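Malonyl CoA-acyl carrier protein transacylase (Mycobacterium tuberculosis, PDB 2QC3) catalyses transfer of the malonyl group from malonyl-CoA to holo-acyl carrier protein, supplying malonyl-ACP for fatty acid biosynthesis. Local coordinates at residues M2-A7 / A256-H261; A67-H72 / Y99-V104; V86-H91 / A220-N225. All blocks are in the same frame, centred on the assembly; numbering follows the deposited sequence.

Overall arrangement
All three contacts belong to one layered alpha/beta unit built round a parallel sheet ordered 221-222, 86-90, 2-7, 263-268, 288-290. Contact 3 joins the first two strands, contact 1 packs helix 251-260 on strand 2-7, and contact 2, between helices 57-77 and 94-101, lies on the opposite face of the sheet from helix 251-260. Contacts 1 and 3, centres about 7 Å apart, are joined because their strands 2-7 and 86-90 are hydrogen-bonded neighbours. The centres of contacts 2 and 3 are about 11 Å apart, with Ile101 packing on Val88. Ser92, the probable nucleophile, directly follows segment 86-91; its side chain is about 12 Å from that of Leu6 and 11 Å from that of Thr68.

Contact 1 (M2-A7 / A256-H261); sequences MIALLA and ATLREH
Leu258 and His261 of segment 256-261 lie over Met2, Ala4 and Leu6 of strand 2-7, a helix-on-sheet packing in the layered alpha/beta core of the acyltransferase. Strand and helix run nearly antiparallel, at 164° between their directions, with their axes 10.5 Å apart. This is the spacing of a helix laid on a sheet, and the gap between the backbones is bridged by side chains.

The apolar part rests on Leu258, whose two methyl groups divide the strand between them. CD2 meets Ala4 CB at 4.4 Å, while CD1 approaches Leu6 CD2 at 4.2 Å. Its CG stands anti to the carbonyl carbon, a setting that brings the branched end closer to the strand than the first bond of the side chain would suggest. Ile87 of the neighbouring strand and Leu223 also touch Leu258, so this leucine is shared with the adjoining part of the sheet.

Met2 and His261 form the sulfur-ring part of the contact. With CG anti to the backbone N (chi1 -177°) and the next torsion extended as well, Met2 carries SD to 4.7 Å from the centroid of the His261 ring. The approach is an oblique sulfur-aromatic contact, with CD2 the ring atom nearest to sulfur.

No hydrogen bond crosses between the segments; one within 256-261 ties the imidazole back to the last turn. His261, the first residue beyond the helix, donates from ND1 to Thr257 O at 2.9 Å, a bent bond with an angle of 138° at the hydrogen, the carbonyl oxygen tilted from the ring plane.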
loop_
_atom_site.group_PDB
_atom_site.type_symbol
_atom_site.label_atom_id
_atom_site.label_comp_id
_atom_site.label_asym_id
_atom_site.label_seq_id
_atom_site.Cartn_x
_atom_site.Cartn_y
_atom_site.Cartn_z
ATOM N N MET A 2 13.908 17.498 0.121
ATOM C CA MET A 2 12.642 16.807 -0.056
ATOM C C MET A 2 12.531 15.584 0.849
ATOM O O MET A 2 13.478 14.806 0.973
ATOM C CB MET A 2 12.501 16.383 -1.517
ATOM C CG MET A 2 11.191 15.706 -1.852
ATOM S SD MET A 2 11.170 15.085 -3.545
ATOM C CE MET A 2 12.082 13.532 -3.368
ATOM N N ILE A 3 11.371 15.425 1.483
ATOM C CA ILE A 3 11.124 14.286 2.363
ATOM C C ILE A 3 10.172 13.304 1.685
ATOM O O ILE A 3 9.103 13.689 1.203
ATOM C CB ILE A 3 10.496 14.723 3.708
ATOM C CG1 ILE A 3 11.485 15.574 4.510
ATOM C CG2 ILE A 3 10.119 13.499 4.525
ATOM C CD1 ILE A 3 11.762 16.927 3.917
ATOM N N ALA A 4 10.568 12.038 1.624
ATOM C CA ALA A 4 9.726 11.022 1.001
ATOM C C ALA A 4 8.767 10.438 2.023
ATOM O O ALA A 4 9.189 9.941 3.065
ATOM C CB ALA A 4 10.586 9.913 0.400
ATOM N N LEU A 5 7.475 10.512 1.727
ATOM C CA LEU A 5 6.465 9.967 2.621
ATOM C C LEU A 5 5.937 8.696 1.959
ATOM O O LEU A 5 5.327 8.753 0.887
ATOM C CB LEU A 5 5.336 10.986 2.831
ATOM C CG LEU A 5 5.730 12.383 3.338
ATOM C CD1 LEU A 5 4.465 13.184 3.623
ATOM C CD2 LEU A 5 6.584 12.284 4.595
ATOM N N LEU A 6 6.179 7.551 2.594
ATOM C CA LEU A 6 5.757 6.267 2.040
ATOM C C LEU A 6 4.651 5.604 2.841
ATOM O O LEU A 6 4.762 5.455 4.058
ATOM C CB LEU A 6 6.952 5.311 1.956
ATOM C CG LEU A 6 8.269 5.895 1.423
ATOM C CD1 LEU A 6 9.320 4.792 1.341
ATOM C CD2 LEU A 6 8.045 6.519 0.057
ATOM N N ALA A 7 3.592 5.198 2.147
ATOM C CA ALA A 7 2.451 4.545 2.784
ATOM C C ALA A 7 2.468 3.049 2.480
ATOM O O ALA A 7 2.421 2.636 1.321
ATOM C CB ALA A 7 1.140 5.176 2.296
ATOM N N ALA A 256 12.913 4.496 -8.057
ATOM C CA ALA A 256 13.828 5.022 -9.068
ATOM C C ALA A 256 13.498 6.497 -9.273
ATOM O O ALA A 256 14.386 7.324 -9.470
ATOM C CB ALA A 256 13.666 4.256 -10.385
ATOM N N THR A 257 12.213 6.823 -9.214
ATOM C CA THR A 257 11.783 8.205 -9.378
ATOM C C THR A 257 12.184 9.046 -8.166
ATOM O O THR A 257 12.504 10.227 -8.298
ATOM C CB THR A 257 10.256 8.291 -9.580
ATOM O OG1 THR A 257 9.903 7.620 -10.799
ATOM C CG2 THR A 257 9.807 9.751 -9.654
ATOM N N LEU A 258 12.161 8.440 -6.985
ATOM C CA LEU A 258 12.549 9.150 -5.770
ATOM C C LEU A 258 14.016 9.549 -5.893
ATOM O O LEU A 258 14.411 10.648 -5.503
ATOM C CB LEU A 258 12.358 8.258 -4.542
ATOM C CG LEU A 258 10.913 7.851 -4.238
ATOM C CD1 LEU A 258 10.882 6.880 -3.059
ATOM C CD2 LEU A 258 10.091 9.102 -3.931
ATOM N N ARG A 259 14.812 8.644 -6.452
ATOM C CA ARG A 259 16.237 8.877 -6.650
ATOM C C ARG A 259 16.427 10.103 -7.546
ATOM O O ARG A 259 17.296 10.945 -7.297
ATOM C CB ARG A 259 16.876 7.644 -7.296
ATOM C CG ARG A 259 18.370 7.509 -7.060
ATOM C CD ARG A 259 18.929 6.270 -7.744
ATOM N NE ARG A 259 18.066 5.103 -7.564
ATOM C CZ ARG A 259 18.368 3.876 -7.982
ATOM N NH1 ARG A 259 19.518 3.646 -8.603
ATOM N NH2 ARG A 259 17.511 2.880 -7.797
ATOM N N GLU A 260 15.602 10.200 -8.585
ATOM C CA GLU A 260 15.665 11.326 -9.513
ATOM C C GLU A 260 15.538 12.658 -8.783
ATOM O O GLU A 260 16.191 13.636 -9.142
ATOM C CB GLU A 260 14.556 11.215 -10.559
ATOM C CG GLU A 260 14.871 10.274 -11.706
ATOM C CD GLU A 260 13.726 10.182 -12.695
ATOM O OE1 GLU A 260 13.153 11.240 -13.034
ATOM O OE2 GLU A 260 13.402 9.060 -13.138
ATOM N N HIS A 261 14.688 12.692 -7.763
ATOM C CA HIS A 261 14.488 13.900 -6.976
ATOM C C HIS A 261 15.571 13.993 -5.911
ATOM O O HIS A 261 16.395 13.089 -5.769
ATOM C CB HIS A 261 13.113 13.871 -6.309
ATOM C CG HIS A 261 11.973 13.928 -7.273
ATOM N ND1 HIS A 261 11.834 13.039 -8.317
ATOM C CD2 HIS A 261 10.918 14.776 -7.361
ATOM C CE1 HIS A 261 10.747 13.335 -9.006
ATOM N NE2 HIS A 261 10.174 14.385 -8.446
#

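Contact 2 (A67-H72 / Y99-V104); sequences ATLLAH and YAIAGV
The His72 ring carries Ile101 on one face: CG1 stands 3.7 Å above the ring plane, displaced from the middle toward the rim. The CH-pi contact lies 22° off the ring normal. That methylene is closest to CG and ND1, while Ile101 CG2 approaches the ND1-CE1 side. Ala100 O comes obliquely from the same side, nearest NE2 at 4.4 Å. His72 reaches across because its CG is anti to the backbone N (chi1 166°), and imidazole and isoleucine lie alongside, pointing opposite ways.

One turn earlier, Leu69 touches two residues. Both of its methyl groups bear on Ala100 CB, CD2 at 3.9 Å, and CD2 also meets Ile101 CG1 at 4.2 Å. Thr68 completes the patch with its methyl: CG2 and Ile101 CD1 are 4.0 Å apart, the side chains crossing at about a right angle. Its hydroxyl is bonded instead to Pro270 O and Ile64 O.

The contact joins helix 57-77 to the C-terminal end of helix 94-101, the helix that follows strand 86-90 and the probable nucleophile Ser92 in the acyltransferase core. Ile101 also packs on Leu5 and Val88 of the parallel sheet. Leu69 and Ala100 extend the apolar patch to Ala110 of helix 107-125.

Helix 94-101 ends in a Schellman motif, with Gly103 at the C-prime position and positive phi (73°): Val104 N bonds to Tyr99 O at 2.8 Å, and Gly103 N to Ala100 O at 3.0 Å.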
loop_
_atom_site.group_PDB
_atom_site.type_symbol
_atom_site.label_atom_id
_atom_site.label_comp_id
_atom_site.label_asym_id
_atom_site.label_seq_id
_atom_site.Cartn_x
_atom_site.Cartn_y
_atom_site.Cartn_z
ATOM N N ALA A 67 -4.763 3.411 9.946
ATOM C CA ALA A 67 -3.573 3.574 10.776
ATOM C C ALA A 67 -2.671 4.635 10.157
ATOM O O ALA A 67 -2.145 5.513 10.852
ATOM C CB ALA A 67 -2.823 2.256 10.877
ATOM N N THR A 68 -2.502 4.551 8.842
ATOM C CA THR A 68 -1.660 5.502 8.135
ATOM C C THR A 68 -2.125 6.939 8.266
ATOM O O THR A 68 -1.325 7.832 8.555
ATOM C CB THR A 68 -1.536 5.158 6.631
ATOM O OG1 THR A 68 -0.776 3.955 6.489
ATOM C CG2 THR A 68 -0.814 6.284 5.873
ATOM N N LEU A 69 -3.419 7.157 8.067
ATOM C CA LEU A 69 -3.958 8.500 8.135
ATOM C C LEU A 69 -4.034 9.076 9.547
ATOM O O LEU A 69 -3.955 10.288 9.716
ATOM C CB LEU A 69 -5.318 8.545 7.426
ATOM C CG LEU A 69 -5.191 8.076 5.962
ATOM C CD1 LEU A 69 -6.516 8.251 5.220
ATOM C CD2 LEU A 69 -4.076 8.869 5.266
ATOM N N LEU A 70 -4.188 8.231 10.560
ATOM C CA LEU A 70 -4.217 8.743 11.933
ATOM C C LEU A 70 -2.880 9.436 12.177
ATOM O O LEU A 70 -2.828 10.548 12.712
ATOM C CB LEU A 70 -4.379 7.609 12.947
ATOM C CG LEU A 70 -5.765 7.000 13.149
ATOM C CD1 LEU A 70 -5.650 5.825 14.101
ATOM C CD2 LEU A 70 -6.724 8.051 13.703
ATOM N N ALA A 71 -1.805 8.771 11.760
ATOM C CA ALA A 71 -0.455 9.295 11.914
ATOM C C ALA A 71 -0.305 10.568 11.099
ATOM O O ALA A 71 0.264 11.556 11.568
ATOM C CB ALA A 71 0.560 8.258 11.458
ATOM N N HIS A 72 -0.810 10.538 9.872
ATOM C CA HIS A 72 -0.737 11.705 9.009
ATOM C C HIS A 72 -1.552 12.848 9.594
ATOM O O HIS A 72 -1.155 14.012 9.511
ATOM C CB HIS A 72 -1.277 11.397 7.618
ATOM C CG HIS A 72 -1.535 12.625 6.803
ATOM N ND1 HIS A 72 -0.519 13.422 6.319
ATOM C CD2 HIS A 72 -2.692 13.220 6.429
ATOM C CE1 HIS A 72 -1.040 14.455 5.680
ATOM N NE2 HIS A 72 -2.357 14.356 5.732
ATOM N N TYR A 99 -2.757 9.014 -1.486
ATOM C CA TYR A 99 -3.603 9.990 -2.161
ATOM C C TYR A 99 -4.146 11.006 -1.166
ATOM O O TYR A 99 -4.179 12.204 -1.446
ATOM C CB TYR A 99 -4.763 9.289 -2.873
ATOM C CG TYR A 99 -4.419 8.788 -4.250
ATOM C CD1 TYR A 99 -3.165 8.243 -4.519
ATOM C CD2 TYR A 99 -5.352 8.844 -5.287
ATOM C CE1 TYR A 99 -2.844 7.768 -5.777
ATOM C CE2 TYR A 99 -5.041 8.365 -6.559
ATOM C CZ TYR A 99 -3.787 7.832 -6.794
ATOM O OH TYR A 99 -3.456 7.362 -8.041
ATOM N N ALA A 100 -4.578 10.523 -0.006
ATOM C CA ALA A 100 -5.104 11.406 1.024
ATOM C C ALA A 100 -3.972 12.282 1.560
ATOM O O ALA A 100 -4.158 13.469 1.814
ATOM C CB ALA A 100 -5.723 10.588 2.157
ATOM N N ILE A 101 -2.792 11.696 1.729
ATOM C CA ILE A 101 -1.661 12.463 2.226
ATOM C C ILE A 101 -1.351 13.584 1.239
ATOM O O ILE A 101 -1.108 14.719 1.639
ATOM C CB ILE A 101 -0.428 11.554 2.435
ATOM C CG1 ILE A 101 -0.665 10.660 3.659
ATOM C CG2 ILE A 101 0.839 12.401 2.614
ATOM C CD1 ILE A 101 0.346 9.521 3.820
ATOM N N ALA A 102 -1.400 13.262 -0.052
ATOM C CA ALA A 102 -1.128 14.235 -1.103
ATOM C C ALA A 102 -2.320 15.136 -1.419
ATOM O O ALA A 102 -2.299 15.867 -2.411
ATOM C CB ALA A 102 -0.665 13.517 -2.371
ATOM N N GLY A 103 -3.362 15.065 -0.592
ATOM C CA GLY A 103 -4.527 15.916 -0.771
ATOM C C GLY A 103 -5.502 15.639 -1.903
ATOM O O GLY A 103 -6.337 16.486 -2.219
ATOM N N VAL A 104 -5.431 14.461 -2.510
ATOM C CA VAL A 104 -6.341 14.145 -3.601
ATOM C C VAL A 104 -7.725 13.784 -3.081
ATOM O O VAL A 104 -8.732 14.117 -3.703
ATOM C CB VAL A 104 -5.781 12.993 -4.458
ATOM C CG1 VAL A 104 -6.802 12.559 -5.502
ATOM C CG2 VAL A 104 -4.504 13.451 -5.141
#

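Contact 3 (V86-H91 / A220-N225); sequences VIVAGH and ATLLSN
Val88 sits astride Thr221 and Leu223, bonded through its backbone to both: its N donates to Thr221 O at 2.7 Å, and its O accepts from Leu223 N at 3.0 Å. Both bonds are almost straight and join the strands in parallel. At the start, where Val86 and Thr221 have drawn apart, water 1 takes over by donating to Val86 O and accepting from Thr221 N. Farther along, water 2 links Gly90 N and Leu223 O.

Side chains pack on both faces of the pair. On the face of Ile87 and Thr221, Ile87 CG1 lies against Thr221 CG2 at 3.7 Å, and Ile87 CD1 presses on Leu223 CG at 3.3 Å, tighter than usual, the side chains crossing almost perpendicularly. The other face pairs Val88 CB with Leu222 CD1 at 4.0 Å, while Ala220 CB rests on the methyls of Val86 and Val88.

Asn225 closes the far end. Its ND2 donates to Gly90 O at 2.8 Å; the bond is bent (138° at the hydrogen), with the acceptor 24° out of the amide plane. Its OD1 accepts from Ser92 N, so one carboxamide grips the chain on both flanks of His91, its rotation fixed.

In the second shell, Glu95 accepts from Asn225 N, Leu258 covers Ile87 and Leu223, and Ala98 and Ile101 of helix 94-101 cover Val88. The Asn225 side chain is about 5 Å from that of His195, the probable catalytic partner of Ser92. The run from Gly90 to Gly94, with Ser92 at its centre, fits a GxSxG nucleophile elbow, which Asn225 braces.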
loop_
_atom_site.group_PDB
_atom_site.type_symbol
_atom_site.label_atom_id
_atom_site.label_comp_id
_atom_site.label_asym_id
_atom_site.label_seq_id
_atom_site.Cartn_x
_atom_site.Cartn_y
_atom_site.Cartn_z
ATOM N N VAL A 86 7.617 17.699 0.007
ATOM C CA VAL A 86 7.543 16.256 0.094
ATOM C C VAL A 86 7.188 15.602 -1.238
ATOM O O VAL A 86 6.721 16.254 -2.171
ATOM C CB VAL A 86 6.489 15.829 1.135
ATOM C CG1 VAL A 86 6.799 16.453 2.485
ATOM C CG2 VAL A 86 5.094 16.235 0.660
ATOM N N ILE A 87 7.439 14.303 -1.317
ATOM C CA ILE A 87 7.108 13.518 -2.494
ATOM C C ILE A 87 6.388 12.341 -1.832
ATOM O O ILE A 87 6.906 11.753 -0.882
ATOM C CB ILE A 87 8.387 13.075 -3.257
ATOM C CG1 ILE A 87 8.031 12.631 -4.678
ATOM C CG2 ILE A 87 9.112 11.979 -2.501
ATOM C CD1 ILE A 87 7.023 11.529 -4.751
ATOM N N VAL A 88 5.180 12.033 -2.295
ATOM C CA VAL A 88 4.389 10.959 -1.696
ATOM C C VAL A 88 4.276 9.720 -2.570
ATOM O O VAL A 88 4.193 9.812 -3.793
ATOM C CB VAL A 88 2.952 11.457 -1.376
ATOM C CG1 VAL A 88 2.236 10.477 -0.454
ATOM C CG2 VAL A 88 3.006 12.837 -0.752
ATOM N N ALA A 89 4.266 8.556 -1.927
ATOM C CA ALA A 89 4.133 7.289 -2.642
ATOM C C ALA A 89 3.611 6.204 -1.705
ATOM O O ALA A 89 3.977 6.171 -0.524
ATOM C CB ALA A 89 5.473 6.868 -3.231
ATOM N N GLY A 90 2.754 5.330 -2.225
ATOM C CA GLY A 90 2.228 4.252 -1.418
ATOM C C GLY A 90 2.321 2.942 -2.179
ATOM O O GLY A 90 2.378 2.911 -3.394
ATOM N N HIS A 91 2.342 1.844 -1.441
ATOM C CA HIS A 91 2.414 0.538 -2.056
ATOM C C HIS A 91 1.068 -0.160 -1.991
ATOM O O HIS A 91 0.515 -0.344 -0.913
ATOM C CB HIS A 91 3.522 -0.306 -1.395
ATOM C CG HIS A 91 3.654 -1.695 -1.960
ATOM N ND1 HIS A 91 4.781 -2.125 -2.635
ATOM C CD2 HIS A 91 2.777 -2.723 -2.010
ATOM C CE1 HIS A 91 4.584 -3.354 -3.083
ATOM N NE2 HIS A 91 3.374 -3.740 -2.718
ATOM N N ALA A 220 0.888 17.741 -3.550
ATOM C CA ALA A 220 2.290 17.356 -3.524
ATOM C C ALA A 220 2.578 16.381 -4.652
ATOM O O ALA A 220 1.655 15.842 -5.260
ATOM C CB ALA A 220 2.632 16.718 -2.186
ATOM N N THR A 221 3.858 16.172 -4.944
ATOM C CA THR A 221 4.244 15.226 -5.987
ATOM C C THR A 221 3.757 13.852 -5.521
ATOM O O THR A 221 4.198 13.337 -4.491
ATOM C CB THR A 221 5.770 15.180 -6.163
ATOM O OG1 THR A 221 6.261 16.507 -6.393
ATOM C CG2 THR A 221 6.145 14.288 -7.338
ATOM N N LEU A 222 2.834 13.278 -6.278
ATOM C CA LEU A 222 2.258 11.981 -5.945
ATOM C C LEU A 222 2.607 10.958 -7.017
ATOM O O LEU A 222 2.210 11.099 -8.177
ATOM C CB LEU A 222 0.733 12.115 -5.822
ATOM C CG LEU A 222 -0.127 10.889 -5.478
ATOM C CD1 LEU A 222 0.187 10.377 -4.068
ATOM C CD2 LEU A 222 -1.584 11.282 -5.566
ATOM N N LEU A 223 3.357 9.935 -6.624
ATOM C CA LEU A 223 3.760 8.876 -7.547
ATOM C C LEU A 223 2.708 7.775 -7.607
ATOM O O LEU A 223 1.885 7.643 -6.700
ATOM C CB LEU A 223 5.095 8.272 -7.110
ATOM C CG LEU A 223 6.254 9.263 -7.009
ATOM C CD1 LEU A 223 7.541 8.505 -6.703
ATOM C CD2 LEU A 223 6.378 10.029 -8.325
ATOM N N SER A 224 2.747 6.989 -8.680
ATOM C CA SER A 224 1.808 5.896 -8.873
ATOM C C SER A 224 2.531 4.568 -9.090
ATOM O O SER A 224 3.570 4.519 -9.747
ATOM C CB SER A 224 0.905 6.183 -10.082
ATOM O OG SER A 224 0.062 5.078 -10.357
ATOM N N ASN A 225 1.964 3.501 -8.533
ATOM C CA ASN A 225 2.509 2.149 -8.658
ATOM C C ASN A 225 2.461 1.692 -10.113
ATOM O O ASN A 225 3.118 0.727 -10.497
ATOM C CB ASN A 225 1.686 1.165 -7.815
ATOM C CG ASN A 225 1.942 1.299 -6.330
ATOM O OD1 ASN A 225 1.212 0.723 -5.522
ATOM N ND2 ASN A 225 2.984 2.042 -5.956
HETATM O O HOH W 1 5.886 18.300 -3.808
HETATM O O HOH W 2 1.525 5.760 -4.666
#